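Local coordinates for protein beta-n-acetylhexosaminidase (Streptococcus pneumoniae, PDB 4AZI) that probably cleaves terminal beta-linked N-acetylglucosamine from glycans, as a family 20 glycoside hydrolase module of the pneumococcal exo-beta-D-N-acetylglucosaminidase StrH, at residues 22-25 / 26-30; 31-34 / 35-39; 90-93 / 94-98; 101-104 / 105-109; 336-339 / 340-343. The protein carries 2 engineered substitutions. All coordinates share one frame; numbering follows the deposited sequence.

Contact 1: 22-25 / 26-30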
loop_
_atom_site.group_PDB
_atom_site.type_symbol
_atom_site.label_atom_id
_atom_site.label_comp_id
_atom_site.label_asym_id
_atom_site.label_seq_id
_atom_site.Cartn_x
_atom_site.Cartn_y
_atom_site.Cartn_z
ATOM N N PHE A 22 7.295 -5.604 -11.214
ATOM C CA PHE A 22 7.844 -6.664 -10.372
ATOM C C PHE A 22 7.231 -7.981 -10.840
ATOM O O PHE A 22 6.019 -8.063 -11.047
ATOM C CB PHE A 22 7.493 -6.447 -8.891
ATOM C CG PHE A 22 8.319 -5.392 -8.202
ATOM C CD1 PHE A 22 8.041 -4.043 -8.376
ATOM C CD2 PHE A 22 9.365 -5.749 -7.353
ATOM C CE1 PHE A 22 8.802 -3.068 -7.741
ATOM C CE2 PHE A 22 10.130 -4.776 -6.715
ATOM C CZ PHE A 22 9.842 -3.432 -6.910
ATOM N N THR A 23 8.049 -9.013 -11.011
ATOM C CA THR A 23 7.514 -10.312 -11.411
ATOM C C THR A 23 6.817 -10.938 -10.219
ATOM O O THR A 23 7.141 -10.623 -9.069
ATOM C CB THR A 23 8.615 -11.296 -11.878
ATOM O OG1 THR A 23 9.397 -11.698 -10.749
ATOM C CG2 THR A 23 9.510 -10.667 -12.933
ATOM N N LEU A 24 5.872 -11.834 -10.489
ATOM C CA LEU A 24 5.210 -12.583 -9.425
ATOM C C LEU A 24 6.210 -13.261 -8.482
ATOM O O LEU A 24 6.033 -13.217 -7.269
ATOM C CB LEU A 24 4.190 -13.585 -9.996
ATOM C CG LEU A 24 3.553 -14.625 -9.066
ATOM C CD1 LEU A 24 2.709 -13.987 -7.967
ATOM C CD2 LEU A 24 2.732 -15.615 -9.883
ATOM N N ASN A 25 7.261 -13.877 -9.026
ATOM C CA ASN A 25 8.281 -14.492 -8.176
ATOM C C ASN A 25 9.010 -13.500 -7.271
ATOM O O ASN A 25 9.351 -13.832 -6.138
ATOM C CB ASN A 25 9.279 -15.315 -8.997
ATOM C CG ASN A 25 8.714 -16.663 -9.416
ATOM O OD1 ASN A 25 7.820 -17.204 -8.763
ATOM N ND2 ASN A 25 9.224 -17.208 -10.516
ATOM N N GLN A 26 9.238 -12.281 -7.765
ATOM C CA GLN A 26 9.862 -11.248 -6.948
ATOM C C GLN A 26 8.966 -10.895 -5.762
ATOM O O GLN A 26 9.454 -10.732 -4.647
ATOM C CB GLN A 26 10.196 -10.004 -7.779
ATOM C CG GLN A 26 11.471 -10.143 -8.600
ATOM C CD GLN A 26 11.676 -8.996 -9.575
ATOM O OE1 GLN A 26 10.727 -8.493 -10.168
ATOM N NE2 GLN A 26 12.929 -8.589 -9.755
ATOM N N LEU A 27 7.660 -10.817 -6.006
ATOM C CA LEU A 27 6.704 -10.446 -4.965
ATOM C C LEU A 27 6.501 -11.570 -3.950
ATOM O O LEU A 27 6.405 -11.309 -2.750
ATOM C CB LEU A 27 5.389 -9.976 -5.585
ATOM C CG LEU A 27 5.569 -8.766 -6.520
ATOM C CD1 LEU A 27 4.358 -8.547 -7.415
ATOM C CD2 LEU A 27 5.911 -7.502 -5.741
ATOM N N LYS A 28 6.489 -12.812 -4.433
ATOM C CA LYS A 28 6.446 -13.988 -3.558
ATOM C C LYS A 28 7.632 -13.989 -2.591
ATOM O O LYS A 28 7.457 -14.266 -1.409
ATOM C CB LYS A 28 6.425 -15.289 -4.371
ATOM C CG LYS A 28 5.072 -15.664 -4.971
ATOM C CD LYS A 28 5.191 -16.911 -5.846
ATOM C CE LYS A 28 4.025 -17.866 -5.646
ATOM N NZ LYS A 28 4.153 -19.151 -6.410
ATOM N N ARG A 29 8.828 -13.678 -3.092
ATOM C CA ARG A 29 10.025 -13.557 -2.247
ATOM C C ARG A 29 9.911 -12.478 -1.164
ATOM O O ARG A 29 10.378 -12.666 -0.035
ATOM C CB ARG A 29 11.261 -13.286 -3.098
ATOM C CG ARG A 29 11.763 -14.494 -3.863
ATOM C CD ARG A 29 13.275 -14.523 -3.832
ATOM N NE ARG A 29 13.765 -14.994 -2.530
ATOM C CZ ARG A 29 15.030 -14.934 -2.119
ATOM N NH1 ARG A 29 15.971 -14.415 -2.898
ATOM N NH2 ARG A 29 15.357 -15.398 -0.919
ATOM N N ILE A 30 9.314 -11.343 -1.524
ATOM C CA ILE A 30 8.981 -10.290 -0.558
ATOM C C ILE A 30 8.022 -10.813 0.525
ATOM O O ILE A 30 8.243 -10.579 1.715
ATOM C CB ILE A 30 8.399 -9.039 -1.269
ATOM C CG1 ILE A 30 9.504 -8.319 -2.057
ATOM C CG2 ILE A 30 7.708 -8.100 -0.273
ATOM C CD1 ILE A 30 9.003 -7.335 -3.095
#
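Gln26 OE1 takes the backbone N-H of Thr23 at an N-to-O distance of 2.9 Å, in a nearly straight bond (165°) that lies in the carbonyl plane and meets a lone pair of the amide oxygen. In return Gln26 N donates to Thr23 OG1 over 3.0 Å. Each group is set by its first torsion. Thr23 OG1 stands between its own N and carbonyl carbon (chi1 70°), facing the first turn, while Gln26 CG lies anti to its carbonyl carbon (chi1 -80°), which sends the extended chain back past OG1, with CG 3.4 Å from it. This reciprocal pair is a capping box at the start of helix 24-37, the helix of the beta-alpha-beta unit that links barrel strands 10-16 and 41-45. Phe22 and Leu27, on either side of the box in sequence, meet as a hydrophobic staple, Phe22 CB resting 3.7 Å from Leu27 CD2 with the two side chains nearly perpendicular. Ordinary helical bonds follow, among them Leu27 N to Thr23 O at 3.1 Å and Lys28 N to Leu24 O at 2.9 Å. On the flank toward helix 94-106, Leu24 CD1 lies 4.2 Å from Lys28 CG. The ammonium of Lys28 continues to Glu99 in a salt bridge; the guanidinium of Arg29 reaches Glu339, a pair modelled unusually close.

Contact 2: 31-34 / 35-39; sequences VDKA and SELGY
The phenol ring of Tyr39 meets Ala34 with its edge: Ala34 O lies near the ring plane, 3.7 Å from Tyr39 CD1, and Leu37 CB sits in the same plane at the rim. Edge-to-face packing with Phe357 adds an aromatic neighbour, and the ring's OH bonds to Met346 O. The contact is the C-terminal end of helix 24-37, where Gly38 leaves helical geometry with a positive phi (92°) and the chain turns toward barrel strand 41-45. Around this turn Ala34 O becomes a shared acceptor. Tyr39 N approaches it at 3.0 Å from a position tilted out of the carbonyl plane, whereas Gly38 N, also 3.0 Å away, makes a weak, strongly bent bond (126°). Ala34 and Tyr39, both buried, are joined by carbon as well, CB to CB at 3.7 Å. One turn earlier the helix keeps its regular pattern, with Ser35 N donating to Val31 O at 2.8 Å. The more exposed flank carries charge. Lys33 starts out with CG opposite its backbone N and then bends at its second torsion (64°), a shape that carries the chain over Glu36 and past Leu37. Its ammonium forms a salt bridge with Glu36 while the aliphatic part is used for packing. Lys33 NZ sits 3.5 Å from Glu36 OE2, and Lys33 CG and CE each lie 3.8 Å from Leu37 CD1.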
loop_
_atom_site.group_PDB
_atom_site.type_symbol
_atom_site.label_atom_id
_atom_site.label_comp_id
_atom_site.label_asym_id
_atom_site.label_seq_id
_atom_site.Cartn_x
_atom_site.Cartn_y
_atom_site.Cartn_z
ATOM N N VAL A 31 6.969 -11.520 0.101
ATOM C CA VAL A 31 6.019 -12.191 1.006
ATOM C C VAL A 31 6.752 -13.126 1.983
ATOM O O VAL A 31 6.519 -13.074 3.195
ATOM C CB VAL A 31 4.951 -12.992 0.207
ATOM C CG1 VAL A 31 4.245 -14.017 1.087
ATOM C CG2 VAL A 31 3.936 -12.052 -0.429
ATOM N N ASP A 32 7.642 -13.954 1.429
ATOM C CA ASP A 32 8.516 -14.863 2.185
ATOM C C ASP A 32 9.334 -14.145 3.244
ATOM O O ASP A 32 9.369 -14.562 4.403
ATOM C CB ASP A 32 9.504 -15.565 1.241
ATOM C CG ASP A 32 8.851 -16.615 0.375
ATOM O OD1 ASP A 32 7.678 -16.959 0.625
ATOM O OD2 ASP A 32 9.532 -17.108 -0.550
ATOM N N LYS A 33 10.015 -13.079 2.824
ATOM C CA LYS A 33 10.835 -12.282 3.722
ATOM C C LYS A 33 9.994 -11.589 4.778
ATOM O O LYS A 33 10.419 -11.488 5.921
ATOM C CB LYS A 33 11.664 -11.250 2.949
ATOM C CG LYS A 33 12.821 -10.671 3.746
ATOM C CD LYS A 33 13.842 -11.747 4.091
ATOM C CE LYS A 33 14.964 -11.201 4.954
ATOM N NZ LYS A 33 15.925 -12.280 5.343
ATOM N N ALA A 34 8.809 -11.117 4.397
ATOM C CA ALA A 34 7.884 -10.505 5.359
ATOM C C ALA A 34 7.404 -11.525 6.389
ATOM O O ALA A 34 7.345 -11.233 7.579
ATOM C CB ALA A 34 6.705 -9.869 4.644
ATOM N N SER A 35 7.081 -12.726 5.920
ATOM C CA SER A 35 6.627 -13.807 6.794
ATOM C C SER A 35 7.691 -14.240 7.806
ATOM O O SER A 35 7.367 -14.548 8.954
ATOM C CB SER A 35 6.175 -15.014 5.976
ATOM O OG SER A 35 5.764 -16.053 6.845
ATOM N N GLU A 36 8.955 -14.268 7.383
ATOM C CA GLU A 36 10.018 -14.702 8.276
ATOM C C GLU A 36 10.326 -13.639 9.327
ATOM O O GLU A 36 10.654 -13.964 10.476
ATOM C CB GLU A 36 11.285 -15.065 7.494
ATOM C CG GLU A 36 12.346 -13.976 7.476
ATOM C CD GLU A 36 13.726 -14.494 7.110
ATOM O OE1 GLU A 36 13.869 -15.076 6.014
ATOM O OE2 GLU A 36 14.662 -14.309 7.918
ATOM N N LEU A 37 10.213 -12.375 8.925
ATOM C CA LEU A 37 10.581 -11.252 9.777
ATOM C C LEU A 37 9.426 -10.843 10.698
ATOM O O LEU A 37 9.618 -10.059 11.627
ATOM C CB LEU A 37 11.065 -10.065 8.926
ATOM C CG LEU A 37 12.389 -10.255 8.161
ATOM C CD1 LEU A 37 12.630 -9.119 7.175
ATOM C CD2 LEU A 37 13.572 -10.407 9.106
ATOM N N GLY A 38 8.240 -11.389 10.441
ATOM C CA GLY A 38 7.085 -11.183 11.321
ATOM C C GLY A 38 6.162 -10.027 10.990
ATOM O O GLY A 38 5.388 -9.573 11.851
ATOM N N TYR A 39 6.230 -9.559 9.744
ATOM C CA TYR A 39 5.261 -8.607 9.196
ATOM C C TYR A 39 3.885 -9.256 9.095
ATOM O O TYR A 39 3.769 -10.476 9.191
ATOM C CB TYR A 39 5.707 -8.138 7.806
ATOM C CG TYR A 39 6.884 -7.200 7.831
ATOM C CD1 TYR A 39 8.196 -7.685 7.958
ATOM C CD2 TYR A 39 6.693 -5.823 7.728
ATOM C CE1 TYR A 39 9.279 -6.822 7.999
ATOM C CE2 TYR A 39 7.770 -4.949 7.760
ATOM C CZ TYR A 39 9.062 -5.454 7.892
ATOM O OH TYR A 39 10.118 -4.575 7.932
#

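Contact 3: 90-93 / 94-98. With EDO (1,2-ethanediol), chain E.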
loop_
_atom_site.group_PDB
_atom_site.type_symbol
_atom_site.label_atom_id
_atom_site.label_comp_id
_atom_site.label_asym_id
_atom_site.label_seq_id
_atom_site.Cartn_x
_atom_site.Cartn_y
_atom_site.Cartn_z
ATOM N N THR A 90 5.184 -5.469 -18.167
ATOM C CA THR A 90 4.252 -4.350 -18.170
ATOM C C THR A 90 3.226 -4.439 -17.051
ATOM O O THR A 90 3.076 -3.497 -16.274
ATOM C CB THR A 90 3.514 -4.212 -19.521
ATOM O OG1 THR A 90 4.465 -4.154 -20.590
ATOM C CG2 THR A 90 2.660 -2.940 -19.547
ATOM N N ALA A 91 2.508 -5.556 -16.981
ATOM C CA ALA A 91 1.408 -5.690 -16.037
ATOM C C ALA A 91 1.268 -7.109 -15.523
ATOM O O ALA A 91 1.506 -8.080 -16.249
ATOM C CB ALA A 91 0.097 -5.223 -16.662
ATOM N N LEU A 92 0.901 -7.216 -14.250
ATOM C CA LEU A 92 0.517 -8.483 -13.664
ATOM C C LEU A 92 -0.860 -8.881 -14.205
ATOM O O LEU A 92 -1.694 -8.012 -14.510
ATOM C CB LEU A 92 0.491 -8.367 -12.138
ATOM C CG LEU A 92 1.819 -8.152 -11.396
ATOM C CD1 LEU A 92 1.586 -7.935 -9.905
ATOM C CD2 LEU A 92 2.773 -9.322 -11.612
ATOM N N THR A 93 -1.080 -10.188 -14.341
ATOM C CA THR A 93 -2.365 -10.729 -14.785
ATOM C C THR A 93 -3.237 -11.058 -13.581
ATOM O O THR A 93 -2.757 -11.052 -12.437
ATOM C CB THR A 93 -2.193 -12.032 -15.589
ATOM O OG1 THR A 93 -1.696 -13.058 -14.721
ATOM C CG2 THR A 93 -1.260 -11.837 -16.788
ATOM N N GLN A 94 -4.510 -11.357 -13.841
ATOM C CA GLN A 94 -5.453 -11.702 -12.784
ATOM C C GLN A 94 -4.994 -12.969 -12.070
ATOM O O GLN A 94 -5.012 -13.032 -10.842
ATOM C CB GLN A 94 -6.871 -11.874 -13.336
ATOM C CG GLN A 94 -7.865 -12.389 -12.294
ATOM C CD GLN A 94 -9.313 -12.067 -12.621
ATOM O OE1 GLN A 94 -9.602 -11.209 -13.455
ATOM N NE2 GLN A 94 -10.234 -12.760 -11.958
ATOM N N ALA A 95 -4.568 -13.957 -12.859
ATOM C CA ALA A 95 -4.062 -15.226 -12.346
ATOM C C ALA A 95 -2.863 -15.051 -11.415
ATOM O O ALA A 95 -2.729 -15.767 -10.420
ATOM C CB ALA A 95 -3.709 -16.151 -13.502
ATOM N N GLU A 96 -1.990 -14.104 -11.742
ATOM C CA GLU A 96 -0.812 -13.847 -10.922
ATOM C C GLU A 96 -1.133 -13.177 -9.571
ATOM O O GLU A 96 -0.606 -13.591 -8.536
ATOM C CB GLU A 96 0.228 -13.039 -11.702
ATOM C CG GLU A 96 0.876 -13.794 -12.855
ATOM C CD GLU A 96 1.801 -12.922 -13.677
ATOM O OE1 GLU A 96 1.459 -11.745 -13.927
ATOM O OE2 GLU A 96 2.881 -13.410 -14.077
ATOM N N VAL A 97 -1.983 -12.149 -9.574
ATOM C CA VAL A 97 -2.380 -11.503 -8.316
ATOM C C VAL A 97 -3.193 -12.475 -7.445
ATOM O O VAL A 97 -3.034 -12.500 -6.225
ATOM C CB VAL A 97 -3.114 -10.159 -8.546
ATOM C CG1 VAL A 97 -3.732 -9.630 -7.258
ATOM C CG2 VAL A 97 -2.169 -9.117 -9.133
ATOM N N THR A 98 -4.046 -13.285 -8.074
ATOM C CA THR A 98 -4.828 -14.296 -7.344
ATOM C C THR A 98 -3.878 -15.257 -6.608
ATOM O O THR A 98 -4.065 -15.528 -5.418
ATOM C CB THR A 98 -5.794 -15.071 -8.278
ATOM O OG1 THR A 98 -6.630 -14.140 -8.976
ATOM C CG2 THR A 98 -6.678 -16.041 -7.495
HETATM C C1 EDO E . -12.905 -12.083 -10.464
HETATM O O1 EDO E . -12.927 -12.290 -11.879
HETATM C C2 EDO E . -12.907 -13.444 -9.781
HETATM O O2 EDO E . -11.861 -13.469 -8.803
HETATM O O HOH W 1 2.911 -10.431 -15.619
#
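A capping box formed by Thr93 and Glu96 opens helix 94-106, which leads toward barrel strand 110-117. Thr93 N donates to Glu96 OE1 at 3.0 Å along an almost straight line (165°), reaching the carboxylate on its anti side and somewhat out of its plane. In exchange Glu96 N donates to Thr93 OG1 over 3.2 Å; this hydroxyl is placed by a chi1 of 67°, between the backbone N and the carbonyl carbon of its own residue. Glu96 OE1 has a second donor, a water 2.6 Å away that also donates to Ala91 O, so that the approach to the helix is tied to the box. Thr93 O receives Val97 N, beginning the regular helical bonds. Next to the box in sequence, Leu92 CD1 and Val97 CG2 touch at 4.0 Å, a hydrophobic staple whose Leu92 also packs on Leu27 of helix 24-37. The Gln94 amide works at both ends: OE1 accepts from Asp56 N, and NE2 donates at 2.7 Å to O1 of an ethanediol probably left from crystallisation. Gln94 O holds both N and OG1 of Thr98, the hydroxyl coming from above the carbonyl plane with OG1 2.7 Å from that oxygen.

Contact 4: 101-104 / 105-109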
loop_
_atom_site.group_PDB
_atom_site.type_symbol
_atom_site.label_atom_id
_atom_site.label_comp_id
_atom_site.label_asym_id
_atom_site.label_seq_id
_atom_site.Cartn_x
_atom_site.Cartn_y
_atom_site.Cartn_z
ATOM N N ILE A 101 -2.008 -13.501 -3.609
ATOM C CA ILE A 101 -2.928 -13.409 -2.480
ATOM C C ILE A 101 -3.112 -14.750 -1.749
ATOM O O ILE A 101 -3.003 -14.807 -0.528
ATOM C CB ILE A 101 -4.278 -12.808 -2.920
ATOM C CG1 ILE A 101 -4.061 -11.377 -3.447
ATOM C CG2 ILE A 101 -5.281 -12.831 -1.765
ATOM C CD1 ILE A 101 -5.309 -10.698 -3.979
ATOM N N GLU A 102 -3.376 -15.826 -2.490
ATOM C CA GLU A 102 -3.454 -17.166 -1.900
ATOM C C GLU A 102 -2.153 -17.525 -1.189
ATOM O O GLU A 102 -2.175 -18.013 -0.054
ATOM C CB GLU A 102 -3.724 -18.239 -2.961
ATOM C CG GLU A 102 -4.784 -17.901 -3.990
ATOM C CD GLU A 102 -5.969 -18.845 -3.976
ATOM O OE1 GLU A 102 -6.484 -19.152 -2.878
ATOM O OE2 GLU A 102 -6.392 -19.269 -5.078
ATOM N N TYR A 103 -1.027 -17.300 -1.876
ATOM C CA TYR A 103 0.311 -17.641 -1.360
ATOM C C TYR A 103 0.616 -16.895 -0.069
ATOM O O TYR A 103 1.088 -17.492 0.910
ATOM C CB TYR A 103 1.383 -17.325 -2.409
ATOM C CG TYR A 103 2.800 -17.679 -2.006
ATOM C CD1 TYR A 103 3.278 -18.981 -2.144
ATOM C CD2 TYR A 103 3.673 -16.704 -1.507
ATOM C CE1 TYR A 103 4.579 -19.310 -1.785
ATOM C CE2 TYR A 103 4.975 -17.024 -1.140
ATOM C CZ TYR A 103 5.424 -18.330 -1.284
ATOM O OH TYR A 103 6.713 -18.669 -0.931
ATOM N N ALA A 104 0.344 -15.590 -0.079
ATOM C CA ALA A 104 0.490 -14.758 1.107
ATOM C C ALA A 104 -0.415 -15.262 2.235
ATOM O O ALA A 104 0.015 -15.333 3.393
ATOM C CB ALA A 104 0.200 -13.300 0.782
ATOM N N LYS A 105 -1.646 -15.642 1.886
ATOM C CA LYS A 105 -2.629 -16.098 2.883
ATOM C C LYS A 105 -2.117 -17.336 3.627
ATOM O O LYS A 105 -2.260 -17.422 4.844
ATOM C CB LYS A 105 -3.999 -16.356 2.241
ATOM C CG LYS A 105 -5.156 -16.506 3.235
ATOM C CD LYS A 105 -6.452 -16.875 2.529
ATOM C CE LYS A 105 -7.424 -17.500 3.513
ATOM N NZ LYS A 105 -8.661 -17.999 2.861
ATOM N N SER A 106 -1.472 -18.255 2.896
ATOM C CA SER A 106 -0.913 -19.486 3.473
ATOM C C SER A 106 0.189 -19.210 4.503
ATOM O O SER A 106 0.508 -20.057 5.341
ATOM C CB SER A 106 -0.387 -20.421 2.369
ATOM O OG SER A 106 0.831 -19.946 1.821
ATOM N N LYS A 107 0.765 -18.015 4.433
ATOM C CA LYS A 107 1.772 -17.590 5.389
ATOM C C LYS A 107 1.253 -16.498 6.335
ATOM O O LYS A 107 2.048 -15.781 6.950
ATOM C CB LYS A 107 3.025 -17.131 4.646
ATOM C CG LYS A 107 3.795 -18.281 4.009
ATOM C CD LYS A 107 4.790 -17.775 2.983
ATOM C CE LYS A 107 5.426 -18.930 2.222
ATOM N NZ LYS A 107 6.269 -19.759 3.124
ATOM N N ASP A 108 -0.077 -16.397 6.453
ATOM C CA ASP A 108 -0.758 -15.407 7.306
ATOM C C ASP A 108 -0.295 -13.966 7.010
ATOM O O ASP A 108 -0.148 -13.145 7.911
ATOM C CB ASP A 108 -0.597 -15.750 8.805
ATOM C CG ASP A 108 -1.281 -17.068 9.200
ATOM O OD1 ASP A 108 -2.345 -17.407 8.637
ATOM O OD2 ASP A 108 -0.753 -17.760 10.096
ATOM N N ILE A 109 -0.053 -13.685 5.734
ATOM C CA ILE A 109 0.294 -12.351 5.254
ATOM C C ILE A 109 -0.902 -11.845 4.446
ATOM O O ILE A 109 -1.356 -12.512 3.520
ATOM C CB ILE A 109 1.570 -12.377 4.362
ATOM C CG1 ILE A 109 2.821 -12.812 5.152
ATOM C CG2 ILE A 109 1.810 -11.035 3.680
ATOM C CD1 ILE A 109 3.174 -11.961 6.361
HETATM O O HOH W 2 -3.300 -12.770 1.278
#
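Ala104 O is gripped from opposite faces of its carbonyl plane, by Lys107 N at 3.0 Å on one and Ile109 N at 2.9 Å on the other, neither donor using a lone-pair direction. The Ile109 bond belongs to a Schellman motif that ends helix 94-106: Asp108, a non-glycine residue, takes the C-prime position with positive phi (53°), and its N reaches back to Lys105 O. The reversal brings Ile109 over Ala104, with their CB atoms 3.9 Å apart, and points the chain into barrel strand 110-117. Tyr103 O is taken by the hydroxyl of Ser106, OG donating over a short 2.6 Å. Ile101 O accepts Lys105 N and also a water, 2.7 Å away, which donates in addition to Ile109 O and so bridges the last turn to the emerging strand. The side chains of Lys107 and Tyr103 cross at a slant, Lys107 CE lying 3.4 Å from Tyr103 OH; the phenol oxygen itself bonds to Asp32, and Lys107 NZ to Asn362. The carbonyl oxygens of residues 101 to 105 thus all find donors although the helix stops here, the Ser106 hydroxyl, the Schellman bonds and the water adding to the last helical N-H groups.

Contact 5: 336-339 / 340-343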
loop_
_atom_site.group_PDB
_atom_site.type_symbol
_atom_site.label_atom_id
_atom_site.label_comp_id
_atom_site.label_asym_id
_atom_site.label_seq_id
_atom_site.Cartn_x
_atom_site.Cartn_y
_atom_site.Cartn_z
ATOM N N GLU A 336 17.758 -0.304 -10.818
ATOM C CA GLU A 336 17.757 -1.740 -10.596
ATOM C C GLU A 336 17.181 -2.067 -9.221
ATOM O O GLU A 336 17.659 -1.555 -8.209
ATOM C CB GLU A 336 19.177 -2.294 -10.728
ATOM C CG GLU A 336 19.275 -3.801 -10.558
ATOM C CD GLU A 336 20.707 -4.294 -10.431
ATOM O OE1 GLU A 336 21.643 -3.463 -10.456
ATOM O OE2 GLU A 336 20.899 -5.521 -10.307
ATOM N N TYR A 337 16.145 -2.903 -9.191
ATOM C CA TYR A 337 15.628 -3.400 -7.923
ATOM C C TYR A 337 16.619 -4.409 -7.357
ATOM O O TYR A 337 16.868 -5.456 -7.959
ATOM C CB TYR A 337 14.228 -4.021 -8.079
ATOM C CG TYR A 337 13.794 -4.871 -6.896
ATOM C CD1 TYR A 337 13.589 -4.301 -5.638
ATOM C CD2 TYR A 337 13.589 -6.243 -7.034
ATOM C CE1 TYR A 337 13.194 -5.072 -4.554
ATOM C CE2 TYR A 337 13.195 -7.023 -5.955
ATOM C CZ TYR A 337 12.996 -6.430 -4.718
ATOM O OH TYR A 337 12.618 -7.188 -3.636
ATOM N N LYS A 338 17.197 -4.065 -6.211
ATOM C CA LYS A 338 18.109 -4.951 -5.506
ATOM C C LYS A 338 17.431 -5.482 -4.253
ATOM O O LYS A 338 17.386 -4.822 -3.213
ATOM C CB LYS A 338 19.421 -4.242 -5.170
ATOM C CG LYS A 338 20.363 -4.096 -6.353
ATOM C CD LYS A 338 21.574 -3.263 -5.967
ATOM C CE LYS A 338 22.193 -2.600 -7.182
ATOM N NZ LYS A 338 22.926 -1.362 -6.796
ATOM N N GLU A 339 16.889 -6.685 -4.391
ATOM C CA GLU A 339 16.192 -7.400 -3.335
ATOM C C GLU A 339 16.868 -7.284 -1.960
ATOM O O GLU A 339 16.205 -7.007 -0.954
ATOM C CB GLU A 339 16.046 -8.857 -3.771
ATOM C CG GLU A 339 15.657 -9.830 -2.684
ATOM C CD GLU A 339 15.418 -11.214 -3.239
ATOM O OE1 GLU A 339 14.364 -11.422 -3.879
ATOM O OE2 GLU A 339 16.302 -12.080 -3.062
ATOM N N GLU A 340 18.185 -7.478 -1.941
ATOM C CA GLU A 340 18.990 -7.433 -0.715
ATOM C C GLU A 340 18.942 -6.092 0.041
ATOM O O GLU A 340 19.016 -6.066 1.267
ATOM C CB GLU A 340 20.443 -7.857 -1.002
ATOM C CG GLU A 340 21.255 -6.907 -1.885
ATOM C CD GLU A 340 21.115 -7.149 -3.389
ATOM O OE1 GLU A 340 20.371 -8.066 -3.826
ATOM O OE2 GLU A 340 21.771 -6.402 -4.150
ATOM N N GLU A 341 18.822 -4.988 -0.691
ATOM C CA GLU A 341 18.652 -3.676 -0.065
ATOM C C GLU A 341 17.328 -3.631 0.694
ATOM O O GLU A 341 17.279 -3.217 1.852
ATOM C CB GLU A 341 18.679 -2.564 -1.109
ATOM C CG GLU A 341 20.033 -2.304 -1.741
ATOM C CD GLU A 341 19.976 -1.199 -2.777
ATOM O OE1 GLU A 341 18.888 -0.955 -3.333
ATOM O OE2 GLU A 341 21.017 -0.561 -3.034
ATOM N N ILE A 342 16.264 -4.073 0.027
ATOM C CA ILE A 342 14.912 -4.075 0.594
ATOM C C ILE A 342 14.834 -5.006 1.802
ATOM O O ILE A 342 14.187 -4.686 2.795
ATOM C CB ILE A 342 13.857 -4.445 -0.479
ATOM C CG1 ILE A 342 13.551 -3.233 -1.367
ATOM C CG2 ILE A 342 12.552 -4.917 0.154
ATOM C CD1 ILE A 342 14.694 -2.769 -2.251
ATOM N N PHE A 343 15.525 -6.140 1.706
ATOM C CA PHE A 343 15.570 -7.130 2.779
ATOM C C PHE A 343 16.314 -6.594 4.000
ATOM O O PHE A 343 15.870 -6.799 5.130
ATOM C CB PHE A 343 16.190 -8.445 2.279
ATOM C CG PHE A 343 15.265 -9.283 1.428
ATOM C CD1 PHE A 343 14.060 -8.770 0.943
ATOM C CD2 PHE A 343 15.616 -10.588 1.087
ATOM C CE1 PHE A 343 13.216 -9.547 0.159
ATOM C CE2 PHE A 343 14.775 -11.371 0.300
ATOM C CZ PHE A 343 13.575 -10.849 -0.164
HETATM O O HOH W 3 17.174 -1.491 -5.321
#
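Glu339 CG stands over one face of the Phe343 ring, 3.5 Å from the ring centroid and 18° off the normal, in a CH-pi contact. The carboxylate continues the overlap: its plane is within 4° of the ring's, and Glu339 CD lies 3.6 Å from Phe343 CE2. A chi1 of 166°, with CG opposite the backbone N, turns the chain toward the ring, and the helical bond from Phe343 N to Glu339 O at 2.9 Å fixes the one-turn spacing. Tyr337 CE1 touches Ile342 CD1 at 3.6 Å, the side chains crossing at about a right angle as a hydrophobic staple flanking the N-cap Lys338. The Lys338 carbonyl oxygen accepts Glu341 N, 2.9 Å away and above the carbonyl plane. A water then joins the incoming loop to the first turn: it accepts from Lys338 N and donates to Glu336 O and, at 2.7 Å, to Glu341 OE1, an oxygen also bonded to Tyr281. Further out, the Glu339 carboxylate has Arg29 as partner, modelled unusually close. Helix 339-352 starts here, after the last barrel strand 321-329, beside helix 24-37: Tyr337, just before the helix, packs on Gln26 and Ile30, and Phe343 within it on Lys33.

All five contacts belong to the shell of the eight-stranded barrel. Contacts 1 and 2 are the two ends of helix 24-37, contacts 3 and 4 those of helix 94-106, and contact 5 starts helix 339-352. Contact 2 is the buried one and contact 5 lies at the surface; the others are partly buried. All three helix starts share an apolar staple, but contact 5 lacks the capping box of contacts 1 and 3, a water linking Lys338 N to Glu341 OE1 instead. Both C-terminal ends, contacts 2 and 4, turn at a positive-phi residue. Helix 24-37 lies between the others: Leu27 packs on Leu92, Asp32 bonds to Tyr103, and Phe22 meets Tyr337 edge-to-face.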